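PDB 4FVA: 5'-tyrosyl-DNA phosphodiesterase from Caenorhabditis elegans, which belongs to the endonuclease/exonuclease/phosphatase family, a DNase I-like fold of packed beta sheets that holds a bound magnesium ion. Local coordinates for residues 212-215 against 216-219; 128-131 against 132-135; 60-63 against 64-67. One frame throughout, in Å; residues are numbered along the deposited sequence.

Contact 1. Residues 212-215 against 216-219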
ATOM      1  N   LYS A 212      -1.499  11.822  14.925  1.00 50.45           N
ATOM      2  CA  LYS A 212      -1.679  10.404  14.617  1.00 47.86           C
ATOM      3  C   LYS A 212      -2.724  10.253  13.521  1.00 43.54           C
ATOM      4  O   LYS A 212      -3.808  10.825  13.616  1.00 42.17           O
ATOM      5  CB  LYS A 212      -2.146   9.630  15.858  1.00 51.10           C
ATOM      6  CG  LYS A 212      -1.092   9.447  16.934  1.00 60.34           C
ATOM      7  CD  LYS A 212      -1.433   8.300  17.884  1.00 64.12           C
ATOM      8  CE  LYS A 212      -2.630   8.617  18.769  1.00 66.44           C
ATOM      9  NZ  LYS A 212      -2.849   7.559  19.803  1.00 64.23           N
ATOM     10  N   MET A 213      -2.422   9.460  12.497  1.00 38.45           N
ATOM     11  CA  MET A 213      -3.364   9.309  11.393  1.00 32.46           C
ATOM     12  C   MET A 213      -3.380   7.892  10.849  1.00 29.98           C
ATOM     13  O   MET A 213      -2.395   7.158  10.950  1.00 33.48           O
ATOM     14  CB  MET A 213      -3.044  10.302  10.269  1.00 33.73           C
ATOM     15  CG  MET A 213      -2.984  11.749  10.737  1.00 36.65           C
ATOM     16  SD  MET A 213      -4.621  12.305  11.260  1.00 46.04           S
ATOM     17  CE  MET A 213      -5.494  12.370   9.699  1.00 63.62           C
ATOM     18  N   ARG A 214      -4.523   7.500  10.297  1.00 26.75           N
ATOM     19  CA  ARG A 214      -4.631   6.235   9.604  1.00 24.49           C
ATOM     20  C   ARG A 214      -4.582   6.509   8.115  1.00 27.41           C
ATOM     21  O   ARG A 214      -5.578   6.339   7.406  1.00 28.21           O
ATOM     22  CB  ARG A 214      -5.915   5.511   9.997  1.00 23.61           C
ATOM     23  CG  ARG A 214      -5.996   4.099   9.453  1.00 26.47           C
ATOM     24  CD  ARG A 214      -7.013   3.262  10.223  1.00 28.51           C
ATOM     25  NE  ARG A 214      -8.397   3.571   9.863  1.00 25.78           N
ATOM     26  CZ  ARG A 214      -9.051   2.994   8.857  1.00 31.84           C
ATOM     27  NH1 ARG A 214      -8.436   2.093   8.090  1.00 25.69           N
ATOM     28  NH2 ARG A 214     -10.314   3.322   8.608  1.00 30.74           N
ATOM     29  N   PHE A 215      -3.402   6.916   7.661  1.00 22.16           N
ATOM     30  CA  PHE A 215      -3.167   7.332   6.287  1.00 23.78           C
ATOM     31  C   PHE A 215      -3.142   6.136   5.345  1.00 22.77           C
ATOM     32  O   PHE A 215      -3.539   6.232   4.191  1.00 20.96           O
ATOM     33  CB  PHE A 215      -1.824   8.067   6.190  1.00 27.43           C
ATOM     34  CG  PHE A 215      -1.855   9.509   6.668  1.00 25.41           C
ATOM     35  CD1 PHE A 215      -3.037  10.235   6.681  1.00 30.85           C
ATOM     36  CD2 PHE A 215      -0.675  10.140   7.082  1.00 28.78           C
ATOM     37  CE1 PHE A 215      -3.047  11.566   7.105  1.00 35.59           C
ATOM     38  CE2 PHE A 215      -0.676  11.471   7.508  1.00 31.83           C
ATOM     39  CZ  PHE A 215      -1.865  12.181   7.520  1.00 37.54           C
ATOM     40  N   ASP A 216      -2.637   5.016   5.842  1.00 22.68           N
ATOM     41  CA  ASP A 216      -2.426   3.851   5.010  1.00 21.07           C
ATOM     42  C   ASP A 216      -3.572   2.864   5.181  1.00 21.09           C
ATOM     43  O   ASP A 216      -3.877   2.445   6.295  1.00 21.44           O
ATOM     44  CB  ASP A 216      -1.080   3.230   5.372  1.00 22.36           C
ATOM     45  CG  ASP A 216       0.045   4.249   5.319  1.00 25.27           C
ATOM     46  OD1 ASP A 216       0.534   4.495   4.204  1.00 24.56           O
ATOM     47  OD2 ASP A 216       0.420   4.829   6.371  1.00 21.54           O
ATOM     48  N   ARG A 217      -4.220   2.506   4.078  1.00 20.74           N
ATOM     49  CA  ARG A 217      -5.403   1.653   4.161  1.00 20.74           C
ATOM     50  C   ARG A 217      -5.460   0.661   3.016  1.00 25.26           C
ATOM     51  O   ARG A 217      -4.867   0.875   1.956  1.00 21.31           O
ATOM     52  CB  ARG A 217      -6.685   2.496   4.157  1.00 20.81           C
ATOM     53  CG  ARG A 217      -6.718   3.592   5.227  1.00 26.95           C
ATOM     54  CD  ARG A 217      -8.074   4.285   5.284  1.00 27.72           C
ATOM     55  NE  ARG A 217      -8.045   5.454   6.175  1.00 32.25           N
ATOM     56  CZ  ARG A 217      -9.123   6.133   6.562  1.00 31.60           C
ATOM     57  NH1 ARG A 217     -10.331   5.768   6.143  1.00 27.90           N
ATOM     58  NH2 ARG A 217      -8.997   7.176   7.368  1.00 28.45           N
ATOM     59  N   LEU A 218      -6.192  -0.422   3.243  1.00 21.13           N
ATOM     60  CA  LEU A 218      -6.428  -1.429   2.222  1.00 22.19           C
ATOM     61  C   LEU A 218      -7.913  -1.742   2.179  1.00 24.40           C
ATOM     62  O   LEU A 218      -8.515  -2.064   3.206  1.00 26.64           O
ATOM     63  CB  LEU A 218      -5.643  -2.704   2.545  1.00 23.30           C
ATOM     64  CG  LEU A 218      -4.222  -2.705   1.986  1.00 33.65           C
ATOM     65  CD1 LEU A 218      -3.402  -3.874   2.552  1.00 34.04           C
ATOM     66  CD2 LEU A 218      -4.270  -2.741   0.444  1.00 27.60           C
ATOM     67  N   TYR A 219      -8.495  -1.635   0.991  1.00 23.14           N
ATOM     68  CA  TYR A 219      -9.883  -1.999   0.772  1.00 24.47           C
ATOM     69  C   TYR A 219      -9.896  -3.238  -0.092  1.00 26.59           C
ATOM     70  O   TYR A 219      -8.968  -3.449  -0.888  1.00 21.82           O
ATOM     71  CB  TYR A 219     -10.634  -0.868   0.062  1.00 22.71           C
ATOM     72  CG  TYR A 219     -10.704   0.409   0.853  1.00 26.33           C
ATOM     73  CD1 TYR A 219      -9.719   1.374   0.743  1.00 31.84           C
ATOM     74  CD2 TYR A 219     -11.759   0.645   1.724  1.00 28.86           C
ATOM     75  CE1 TYR A 219      -9.779   2.546   1.481  1.00 31.61           C
ATOM     76  CE2 TYR A 219     -11.832   1.809   2.460  1.00 28.82           C
ATOM     77  CZ  TYR A 219     -10.837   2.756   2.332  1.00 28.86           C
ATOM     78  OH  TYR A 219     -10.904   3.921   3.058  1.00 26.37           O
TER
HETATM   79  O   HOH W   1      -5.657   1.138   7.838  1.00 21.93           O

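Contact 2. Residues 128-131 against 132-135. With EDO (1,2-ethanediol), chain I.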
ATOM      1  N   GLU A 128      -2.757  12.603  -3.059  1.00 21.66           N
ATOM      2  CA  GLU A 128      -2.160  13.917  -2.827  1.00 21.53           C
ATOM      3  C   GLU A 128      -1.909  14.190  -1.343  1.00 20.06           C
ATOM      4  O   GLU A 128      -2.736  13.879  -0.480  1.00 31.57           O
ATOM      5  CB  GLU A 128      -3.023  15.028  -3.446  1.00 27.68           C
ATOM      6  CG  GLU A 128      -2.230  16.220  -4.005  1.00 31.57           C
ATOM      7  CD  GLU A 128      -1.603  15.946  -5.368  1.00 30.69           C
ATOM      8  OE1 GLU A 128      -1.763  14.823  -5.912  1.00 30.11           O
ATOM      9  OE2 GLU A 128      -0.954  16.862  -5.916  1.00 33.38           O
ATOM     10  N   SER A 129      -0.740  14.751  -1.054  1.00 21.21           N
ATOM     11  CA  SER A 129      -0.266  14.948   0.318  1.00 20.54           C
ATOM     12  C   SER A 129      -0.687  16.313   0.899  1.00 26.98           C
ATOM     13  O   SER A 129      -0.890  17.283   0.150  1.00 24.32           O
ATOM     14  CB  SER A 129       1.262  14.817   0.349  1.00 30.06           C
ATOM     15  OG  SER A 129       1.711  13.619  -0.285  1.00 32.22           O
ATOM     16  N   THR A 130      -0.786  16.361   2.229  1.00 26.43           N
ATOM     17  CA  THR A 130      -1.041  17.558   3.062  1.00 33.82           C
ATOM     18  C   THR A 130      -2.490  18.010   3.148  1.00 35.29           C
ATOM     19  O   THR A 130      -3.290  17.787   2.243  1.00 30.00           O
ATOM     20  CB  THR A 130      -0.175  18.786   2.695  1.00 32.21           C
ATOM     21  OG1 THR A 130      -0.804  19.528   1.637  1.00 29.42           O
ATOM     22  CG2 THR A 130       1.235  18.359   2.294  1.00 28.69           C
ATOM     23  N   ARG A 131      -2.794  18.679   4.251  1.00 40.05           N
ATOM     24  CA  ARG A 131      -4.115  19.219   4.517  1.00 43.38           C
ATOM     25  C   ARG A 131      -4.602  20.102   3.379  1.00 33.35           C
ATOM     26  O   ARG A 131      -5.768  20.039   2.998  1.00 38.30           O
ATOM     27  CB  ARG A 131      -4.070  20.010   5.832  1.00 55.16           C
ATOM     28  CG  ARG A 131      -5.332  20.780   6.195  1.00 67.54           C
ATOM     29  CD  ARG A 131      -6.576  19.906   6.311  1.00 80.24           C
ATOM     30  NE  ARG A 131      -7.732  20.710   6.709  1.00 91.17           N
ATOM     31  CZ  ARG A 131      -8.473  21.437   5.875  1.00 94.33           C
ATOM     32  NH1 ARG A 131      -8.193  21.467   4.577  1.00 91.57           N
ATOM     33  NH2 ARG A 131      -9.499  22.138   6.341  1.00 94.89           N
ATOM     34  N   GLU A 132      -3.709  20.919   2.836  1.00 35.00           N
ATOM     35  CA  GLU A 132      -4.067  21.865   1.779  1.00 41.90           C
ATOM     36  C   GLU A 132      -4.628  21.201   0.523  1.00 39.98           C
ATOM     37  O   GLU A 132      -5.379  21.817  -0.240  1.00 36.12           O
ATOM     38  CB  GLU A 132      -2.852  22.709   1.402  1.00 46.17           C
ATOM     39  CG  GLU A 132      -2.240  23.441   2.585  1.00 62.07           C
ATOM     40  CD  GLU A 132      -0.740  23.611   2.454  1.00 66.54           C
ATOM     41  OE1 GLU A 132       0.000  22.734   2.954  1.00 66.75           O
ATOM     42  OE2 GLU A 132      -0.306  24.619   1.852  1.00 66.04           O
ATOM     43  N   HIS A 133      -4.261  19.947   0.299  1.00 29.88           N
ATOM     44  CA  HIS A 133      -4.620  19.303  -0.955  1.00 27.86           C
ATOM     45  C   HIS A 133      -5.802  18.361  -0.780  1.00 23.63           C
ATOM     46  O   HIS A 133      -5.959  17.394  -1.524  1.00 26.98           O
ATOM     47  CB  HIS A 133      -3.409  18.596  -1.581  1.00 25.97           C
ATOM     48  CG  HIS A 133      -2.309  19.529  -1.986  1.00 33.76           C
ATOM     49  ND1 HIS A 133      -1.157  19.699  -1.243  1.00 41.12           N
ATOM     50  CD2 HIS A 133      -2.181  20.339  -3.064  1.00 38.34           C
ATOM     51  CE1 HIS A 133      -0.371  20.575  -1.845  1.00 36.58           C
ATOM     52  NE2 HIS A 133      -0.968  20.977  -2.953  1.00 35.41           N
ATOM     53  N   ARG A 134      -6.614  18.643   0.230  1.00 29.74           N
ATOM     54  CA  ARG A 134      -7.863  17.929   0.430  1.00 33.20           C
ATOM     55  C   ARG A 134      -8.704  17.882  -0.838  1.00 31.30           C
ATOM     56  O   ARG A 134      -9.254  16.832  -1.177  1.00 26.15           O
ATOM     57  CB  ARG A 134      -8.674  18.541   1.574  1.00 36.59           C
ATOM     58  CG  ARG A 134     -10.109  18.034   1.608  1.00 39.82           C
ATOM     59  CD  ARG A 134     -10.852  18.461   2.865  1.00 45.90           C
ATOM     60  NE  ARG A 134     -10.294  17.820   4.054  1.00 57.05           N
ATOM     61  CZ  ARG A 134     -10.809  17.919   5.277  1.00 67.48           C
ATOM     62  NH1 ARG A 134     -11.908  18.634   5.485  1.00 70.86           N
ATOM     63  NH2 ARG A 134     -10.227  17.298   6.295  1.00 68.44           N
ATOM     64  N   PRO A 135      -8.823  19.025  -1.538  1.00 31.52           N
ATOM     65  CA  PRO A 135      -9.634  18.993  -2.758  1.00 29.00           C
ATOM     66  C   PRO A 135      -9.152  17.915  -3.715  1.00 32.38           C
ATOM     67  O   PRO A 135      -9.948  17.062  -4.120  1.00 34.68           O
ATOM     68  CB  PRO A 135      -9.416  20.389  -3.371  1.00 24.83           C
ATOM     69  CG  PRO A 135      -9.071  21.271  -2.183  1.00 27.25           C
ATOM     70  CD  PRO A 135      -8.270  20.371  -1.266  1.00 28.17           C
TER
HETATM   71  C1  EDO I 405      -0.924  17.119   7.215  1.00 77.82           C
HETATM   72  O1  EDO I 405      -0.696  18.519   6.998  1.00 77.18           O
HETATM   73  C2  EDO I 405      -0.529  16.723   8.638  1.00 78.81           C
HETATM   74  O2  EDO I 405       0.295  17.743   9.220  1.00 80.94           O

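Contact 3. Residues 60-63 against 64-67. With EDO (1,2-ethanediol), chain H.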
ATOM      1  N   PRO A  60      18.656  -2.694  -2.588  1.00 23.73           N
ATOM      2  CA  PRO A  60      18.124  -3.693  -1.648  1.00 24.37           C
ATOM      3  C   PRO A  60      16.689  -4.052  -1.982  1.00 20.21           C
ATOM      4  O   PRO A  60      16.295  -5.197  -1.801  1.00 20.31           O
ATOM      5  CB  PRO A  60      18.202  -2.982  -0.287  1.00 27.25           C
ATOM      6  CG  PRO A  60      19.239  -1.869  -0.492  1.00 28.47           C
ATOM      7  CD  PRO A  60      19.053  -1.444  -1.920  1.00 24.88           C
ATOM      8  N   ILE A  61      15.932  -3.082  -2.479  1.00 22.49           N
ATOM      9  CA  ILE A  61      14.574  -3.334  -2.918  1.00 22.50           C
ATOM     10  C   ILE A  61      14.558  -4.131  -4.224  1.00 25.51           C
ATOM     11  O   ILE A  61      13.848  -5.136  -4.355  1.00 22.40           O
ATOM     12  CB  ILE A  61      13.786  -2.024  -3.092  1.00 24.53           C
ATOM     13  CG1 ILE A  61      13.900  -1.164  -1.827  1.00 28.65           C
ATOM     14  CG2 ILE A  61      12.347  -2.317  -3.443  1.00 26.63           C
ATOM     15  CD1 ILE A  61      13.376  -1.843  -0.585  1.00 31.66           C
ATOM     16  N   ASP A  62      15.332  -3.660  -5.194  1.00 22.46           N
ATOM     17  CA  ASP A  62      15.413  -4.307  -6.496  1.00 27.03           C
ATOM     18  C   ASP A  62      15.860  -5.758  -6.373  1.00 27.36           C
ATOM     19  O   ASP A  62      15.474  -6.593  -7.181  1.00 28.46           O
ATOM     20  CB  ASP A  62      16.356  -3.529  -7.423  1.00 38.77           C
ATOM     21  CG  ASP A  62      15.852  -3.460  -8.859  1.00 49.33           C
ATOM     22  OD1 ASP A  62      14.613  -3.465  -9.077  1.00 38.11           O
ATOM     23  OD2 ASP A  62      16.705  -3.386  -9.774  1.00 64.05           O
ATOM     24  N   LYS A  63      16.681  -6.050  -5.366  1.00 27.28           N
ATOM     25  CA  LYS A  63      17.143  -7.419  -5.140  1.00 26.68           C
ATOM     26  C   LYS A  63      16.016  -8.366  -4.730  1.00 27.89           C
ATOM     27  O   LYS A  63      16.196  -9.582  -4.761  1.00 26.20           O
ATOM     28  CB  LYS A  63      18.268  -7.461  -4.105  1.00 32.74           C
ATOM     29  CG  LYS A  63      19.630  -6.997  -4.644  1.00 36.94           C
ATOM     30  CD  LYS A  63      20.650  -6.870  -3.515  1.00 44.73           C
ATOM     31  CE  LYS A  63      21.931  -6.189  -3.982  1.00 51.87           C
ATOM     32  NZ  LYS A  63      22.854  -5.940  -2.836  1.00 54.37           N
ATOM     33  N   LEU A  64      14.863  -7.826  -4.335  1.00 22.84           N
ATOM     34  CA  LEU A  64      13.720  -8.689  -4.005  1.00 23.98           C
ATOM     35  C   LEU A  64      13.177  -9.413  -5.242  1.00 27.54           C
ATOM     36  O   LEU A  64      12.327 -10.303  -5.120  1.00 24.78           O
ATOM     37  CB  LEU A  64      12.602  -7.888  -3.321  1.00 26.45           C
ATOM     38  CG  LEU A  64      12.891  -7.357  -1.918  1.00 30.86           C
ATOM     39  CD1 LEU A  64      11.813  -6.380  -1.468  1.00 20.03           C
ATOM     40  CD2 LEU A  64      13.002  -8.529  -0.936  1.00 28.93           C
ATOM     41  N   GLN A  65      13.692  -9.059  -6.421  1.00 27.46           N
ATOM     42  CA  GLN A  65      13.235  -9.681  -7.660  1.00 29.79           C
ATOM     43  C   GLN A  65      13.576 -11.166  -7.711  1.00 33.66           C
ATOM     44  O   GLN A  65      13.059 -11.907  -8.556  1.00 30.15           O
ATOM     45  CB  GLN A  65      13.787  -8.954  -8.893  1.00 35.54           C
ATOM     46  CG  GLN A  65      15.290  -9.131  -9.126  1.00 46.23           C
ATOM     47  CD  GLN A  65      15.782  -8.371 -10.356  1.00 54.79           C
ATOM     48  OE1 GLN A  65      16.008  -7.164 -10.300  1.00 61.15           O
ATOM     49  NE2 GLN A  65      15.943  -9.078 -11.474  1.00 50.75           N
ATOM     50  N   SER A  66      14.428 -11.617  -6.801  1.00 31.13           N
ATOM     51  CA  SER A  66      14.714 -13.045  -6.736  1.00 32.21           C
ATOM     52  C   SER A  66      13.510 -13.778  -6.145  1.00 34.51           C
ATOM     53  O   SER A  66      13.382 -14.992  -6.294  1.00 40.32           O
ATOM     54  CB  SER A  66      15.985 -13.326  -5.923  1.00 35.91           C
ATOM     55  OG  SER A  66      15.808 -13.026  -4.553  1.00 38.52           O
ATOM     56  N   LEU A  67      12.643 -13.038  -5.455  1.00 33.48           N
ATOM     57  CA  LEU A  67      11.475 -13.618  -4.770  1.00 37.40           C
ATOM     58  C   LEU A  67      10.130 -13.168  -5.369  1.00 35.25           C
ATOM     59  O   LEU A  67       9.103 -13.834  -5.191  1.00 29.38           O
ATOM     60  CB  LEU A  67      11.495 -13.241  -3.283  1.00 37.31           C
ATOM     61  CG  LEU A  67      12.380 -14.004  -2.294  1.00 47.21           C
ATOM     62  CD1 LEU A  67      13.778 -14.223  -2.855  1.00 51.19           C
ATOM     63  CD2 LEU A  67      12.443 -13.262  -0.946  1.00 42.16           C
TER
HETATM   64  C1  EDO H 404       7.274 -14.810  -1.834  1.00 56.13           C
HETATM   65  O1  EDO H 404       8.212 -15.121  -2.870  1.00 59.53           O
HETATM   66  C2  EDO H 404       5.866 -15.068  -2.353  1.00 62.03           C
HETATM   67  O2  EDO H 404       5.921 -16.008  -3.432  1.00 69.04           O

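Contact 1. Residues 212-215 against 216-219
From Arg214 to Arg217 the backbone leaves the extended conformation at Arg214 and Phe215, which puts a kink between two extended parts of strand 212-221, 212-213 and 216-219, so that Arg214 O comes within reach of the side chain of Arg217. NE of Arg217 donates to Arg214 O at 2.9 Å, almost linearly (172°), and the carbonyl oxygen lies at the edge of the guanidinium, in its plane. The Arg217 chain, extended from CG to NE, spans the kink, and one bond from a side chain ties the two parts together. Over the Arg217 guanidinium lies that of Arg214, brought there by a bend at chi3 (76°). The two planar groups stack with centres 3.9 Å apart and planes 18° from parallel: Arg217 NE sits over the centre of the Arg214 group, while Arg214 NH2 covers the rim of the other. In the DNase I-like fold this strand belongs to one of the central sheets, pairing with strands 159-163, 181-182 and 197-198, and the interruption occurs in a buried part of it. Asp182 forms a salt bridge with Arg214 NH1 and probably helps to balance the paired positive charge. Arg214 NH1 also donates to a water at 2.9 Å, and the water in turn donates a hydrogen bond to Asp216 O at 2.7 Å, a second bridge across the kink. On Asp216, OD2 is hydrogen-bonded to both Thr196 and His247. The ring of Phe215 carries Met213 CB over one face and meets Trp197 with its plane inclined.

Contact 2. Residues 128-131 against 132-135
Leading into helix 134-154, the turn that follows strand 118-126 folds back so that His133, the N-cap residue, meets Ser129 and Thr130. His133 ND1 donates to Ser129 O at 2.8 Å; the approach runs nearly head-on to the carbonyl, but the bond is bent at nitrogen (133°) and the oxygen is tilted from the ring plane. Ser129 O has a second donor, Thr130 OG1 at 2.7 Å. Thr130 holds that hydroxyl between its backbone N and carbonyl carbon (chi1 86°), and OG1 lies beside the ring edge, 2.9 Å from His133 ND1. CG of Glu128 packs against His133 CB at 3.6 Å, while its carboxylate turns to Ser102 and the backbone of Gly103. Two backbone bonds wind the turn toward the helix: His133 N to Thr130 O at 3.1 Å and Arg134 N to Arg131 O at 3.2 Å. The guanidinium groups of Arg131 and Arg134 face each other almost parallel, centres 4.3 Å apart and planes at 3°. Arg131 is poorly ordered, so this stack is probably loose, whereas Arg134 is held by salt bridges to Glu172 and Glu171. Ser129 OG is hydrogen-bonded to Arg106 and to a malonate ion, probably from the crystallisation liquor; the Ser129 side chain is about 8 Å from the magnesium ion. Successive i to i+3 bonds are characteristic of a 3-10 turn, here running into an alpha helix.

Contact 3. Residues 60-63 against 64-67
Backbone bonds between residues three apart carry most of the contact: Leu64 N donates to Ile61 O at 2.9 Å, and Gln65 N to Asp62 O at 3.1 Å. Ser66 N reaches Lys63 O only weakly, at 3.4 Å, although that bond is nearly straight (172°). The series closes with Leu67 N to Leu64 O at 2.8 Å. Such i to i+3 bonding is the mark of a 3-10 helix, and here it carries helix 59-62 on toward strand 68-72, an outermost strand of the six-stranded sheet in the DNase I-like fold. Side-chain polar contacts are fewer and looser. Ser66 OG, set between its own backbone N and carbonyl carbon (chi1 68°), turns back over the preceding turn and adds a weak bond of 3.5 Å to Lys63 O, the oxygen that its own amide also approaches. Asp62 OD1 has its hydrogen-bond partner in Tyr72 OH. Leu64 packs against Ile61 O, the oxygen its own amide bonds: CB lies 3.2 Å from Ile61 O, and CG is also close to that oxygen (3.4 Å). Apolar packing is directed at helix 29-43, where the Leu64 side chain touches Lys41; that helix also meets Pro60 and Ile61, the latter through Val36. At the far end Leu67 O accepts a hydrogen bond from O1 of a 1,2-ethanediol molecule, probably acquired from the crystallisation liquor, at 2.8 Å.

Along the chain, contact 3 comes first, then contact 2, then contact 1. Contact 3 connects helix 59-62 to strand 68-72, at the margin of the six-stranded sheet; contact 1 interrupts strand 212-221 of the other sheet. Contact 2 follows strand 118-126 of that second sheet and opens helix 134-154. Centres of contacts 1 and 2 are about 15 Å apart, and both have a side chain within about 10 Å of the magnesium ion, which Asp22 and Glu52 bind. Contact 3 lies across the chain's centre from both, its centre about 26 Å and 33 Å from theirs. Contacts 1 and 2 thus flank the metal site, while contact 3 shapes a distant sheet-edge connection.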